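Local coordinates for ribosome-inactivating protein 3 (Zea mays, PDB 2PQG) that is a plant protein of the ribosome-inactivating protein family, at residues R101-G106 against S175-L180. Sequence-based numbering, arbitrary orientation.
Sequences RWLGFG and SKLVKL
A single methyl group, CD1 of Leu177, makes all the close contacts between residues 175-180, part of helix 171-189, and residues 101-106, meeting Leu103 at one point and the ring of Phe105 at another. No hydrogen bond crosses between the segments, and they bury just 86 Å² between them. The backbones stay well apart: the nearest CA atoms, those of Leu103 and Leu177, are separated by 11.0 Å.

The two leucines meet end on, CD1 of Leu103 lying 3.7 Å from CD1 of Leu177. Both are extended, with CD1 anti to CA (chi2 179° in Leu177), which brings these methyls to the front of their side chains. Phe105 joins from the rim of its ring. Its CE1 is 4.1 Å from CD1 of Leu177, and the methyl sits near the ring plane rather than over a face. Within the same segment, CB of Leu103 sits over one face of this ring, 3.7 Å from the ring plane and nearer the ring's margin than its centre. Phe105 places CG between its backbone N and carbonyl carbon (chi1 49°), turning the ring back against Leu103 and leaving an edge for the helix.

The apolar cluster continues beyond the two segments, with Leu177 also touching Leu135 of helix 125-135, Leu103 packing on Trp85 and Phe105 on Leu112. Gly104, at a positive phi of 99°, allows the chain to turn between the two contacting residues as it leaves strand 101-102, the outermost strand on its side of the mixed sheet. Thus an apolar junction links the sheet margin to a helix, and the loop residues Gly104 and Phe105, both facing Gly88, fit a G1 beta bulge.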
loop_
_atom_site.group_PDB
_atom_site.type_symbol
_atom_site.label_atom_id
_atom_site.label_comp_id
_atom_site.label_asym_id
_atom_site.label_seq_id
_atom_site.Cartn_x
_atom_site.Cartn_y
_atom_site.Cartn_z
ATOM N N ARG A 101 -18.170 0.624 -5.531
ATOM C CA ARG A 101 -18.169 -0.427 -6.538
ATOM C C ARG A 101 -17.063 -1.425 -6.214
ATOM O O ARG A 101 -15.991 -1.041 -5.727
ATOM C CB ARG A 101 -17.933 0.163 -7.926
ATOM C CG ARG A 101 -19.135 0.840 -8.489
ATOM C CD ARG A 101 -18.834 1.519 -9.806
ATOM N NE ARG A 101 -20.020 1.549 -10.655
ATOM C CZ ARG A 101 -20.526 0.477 -11.259
ATOM N NH1 ARG A 101 -21.612 0.591 -12.011
ATOM N NH2 ARG A 101 -19.939 -0.709 -11.127
ATOM N N TRP A 102 -17.335 -2.701 -6.472
ATOM C CA TRP A 102 -16.359 -3.755 -6.235
ATOM C C TRP A 102 -15.357 -3.801 -7.392
ATOM O O TRP A 102 -15.753 -3.804 -8.558
ATOM C CB TRP A 102 -17.060 -5.114 -6.120
ATOM C CG TRP A 102 -17.784 -5.363 -4.817
ATOM C CD1 TRP A 102 -19.102 -5.721 -4.661
ATOM C CD2 TRP A 102 -17.219 -5.331 -3.498
ATOM N NE1 TRP A 102 -19.389 -5.904 -3.330
ATOM C CE2 TRP A 102 -18.260 -5.660 -2.591
ATOM C CE3 TRP A 102 -15.948 -5.026 -2.989
ATOM C CZ2 TRP A 102 -18.055 -5.728 -1.204
ATOM C CZ3 TRP A 102 -15.744 -5.093 -1.600
ATOM C CH2 TRP A 102 -16.801 -5.427 -0.728
ATOM N N LEU A 103 -14.066 -3.826 -7.067
ATOM C CA LEU A 103 -13.031 -3.896 -8.088
ATOM C C LEU A 103 -13.053 -5.293 -8.720
ATOM O O LEU A 103 -12.645 -5.478 -9.866
ATOM C CB LEU A 103 -11.652 -3.597 -7.475
ATOM C CG LEU A 103 -11.266 -2.110 -7.329
ATOM C CD1 LEU A 103 -10.004 -1.920 -6.472
ATOM C CD2 LEU A 103 -11.047 -1.528 -8.721
ATOM N N GLY A 104 -13.556 -6.273 -7.974
ATOM C CA GLY A 104 -13.619 -7.627 -8.493
ATOM C C GLY A 104 -12.480 -8.500 -7.994
ATOM O O GLY A 104 -12.534 -9.726 -8.091
ATOM N N PHE A 105 -11.441 -7.865 -7.464
ATOM C CA PHE A 105 -10.292 -8.587 -6.936
ATOM C C PHE A 105 -9.966 -8.027 -5.557
ATOM O O PHE A 105 -10.432 -6.942 -5.207
ATOM C CB PHE A 105 -9.099 -8.451 -7.891
ATOM C CG PHE A 105 -8.811 -7.042 -8.323
ATOM C CD1 PHE A 105 -7.875 -6.272 -7.647
ATOM C CD2 PHE A 105 -9.466 -6.489 -9.419
ATOM C CE1 PHE A 105 -7.586 -4.975 -8.058
ATOM C CE2 PHE A 105 -9.189 -5.189 -9.841
ATOM C CZ PHE A 105 -8.247 -4.430 -9.160
ATOM N N GLY A 106 -9.192 -8.767 -4.768
ATOM C CA GLY A 106 -8.855 -8.305 -3.431
ATOM C C GLY A 106 -7.559 -7.515 -3.353
ATOM O O GLY A 106 -6.857 -7.351 -4.350
ATOM N N SER A 175 -1.942 -3.225 -11.497
ATOM C CA SER A 175 -0.567 -2.767 -11.577
ATOM C C SER A 175 -0.367 -1.407 -10.928
ATOM O O SER A 175 0.566 -1.222 -10.153
ATOM C CB SER A 175 -0.138 -2.721 -13.040
ATOM O OG SER A 175 1.155 -2.173 -13.167
ATOM N N LYS A 176 -1.245 -0.463 -11.252
ATOM C CA LYS A 176 -1.171 0.885 -10.699
ATOM C C LYS A 176 -1.485 0.869 -9.199
ATOM O O LYS A 176 -0.880 1.609 -8.410
ATOM C CB LYS A 176 -2.146 1.791 -11.443
ATOM C CG LYS A 176 -1.805 1.931 -12.935
ATOM C CD LYS A 176 -0.421 2.554 -13.094
ATOM C CE LYS A 176 -0.009 2.761 -14.543
ATOM N NZ LYS A 176 0.566 1.528 -15.126
ATOM N N LEU A 177 -2.415 0.007 -8.801
ATOM C CA LEU A 177 -2.786 -0.091 -7.400
ATOM C C LEU A 177 -1.684 -0.643 -6.509
ATOM O O LEU A 177 -1.474 -0.136 -5.411
ATOM C CB LEU A 177 -4.058 -0.931 -7.239
ATOM C CG LEU A 177 -5.359 -0.154 -7.489
ATOM C CD1 LEU A 177 -6.561 -1.063 -7.333
ATOM C CD2 LEU A 177 -5.445 1.016 -6.508
ATOM N N VAL A 178 -0.965 -1.661 -6.977
ATOM C CA VAL A 178 0.101 -2.242 -6.162
ATOM C C VAL A 178 1.348 -1.353 -6.092
ATOM O O VAL A 178 2.268 -1.630 -5.330
ATOM C CB VAL A 178 0.491 -3.659 -6.662
ATOM C CG1 VAL A 178 1.329 -3.557 -7.920
ATOM C CG2 VAL A 178 1.203 -4.428 -5.551
ATOM N N LYS A 179 1.385 -0.288 -6.881
ATOM C CA LYS A 179 2.523 0.620 -6.835
ATOM C C LYS A 179 2.270 1.601 -5.691
ATOM O O LYS A 179 3.203 2.012 -4.986
ATOM C CB LYS A 179 2.660 1.390 -8.147
ATOM C CG LYS A 179 3.081 0.547 -9.328
ATOM C CD LYS A 179 3.180 1.392 -10.581
ATOM C CE LYS A 179 3.752 0.591 -11.735
ATOM N NZ LYS A 179 5.044 -0.032 -11.357
ATOM N N LEU A 180 0.999 1.965 -5.509
ATOM C CA LEU A 180 0.609 2.899 -4.454
ATOM C C LEU A 180 0.543 2.196 -3.105
ATOM O O LEU A 180 0.815 2.801 -2.071
ATOM C CB LEU A 180 -0.748 3.533 -4.777
ATOM C CG LEU A 180 -0.829 4.306 -6.098
ATOM C CD1 LEU A 180 -2.254 4.813 -6.296
ATOM C CD2 LEU A 180 0.173 5.461 -6.107
#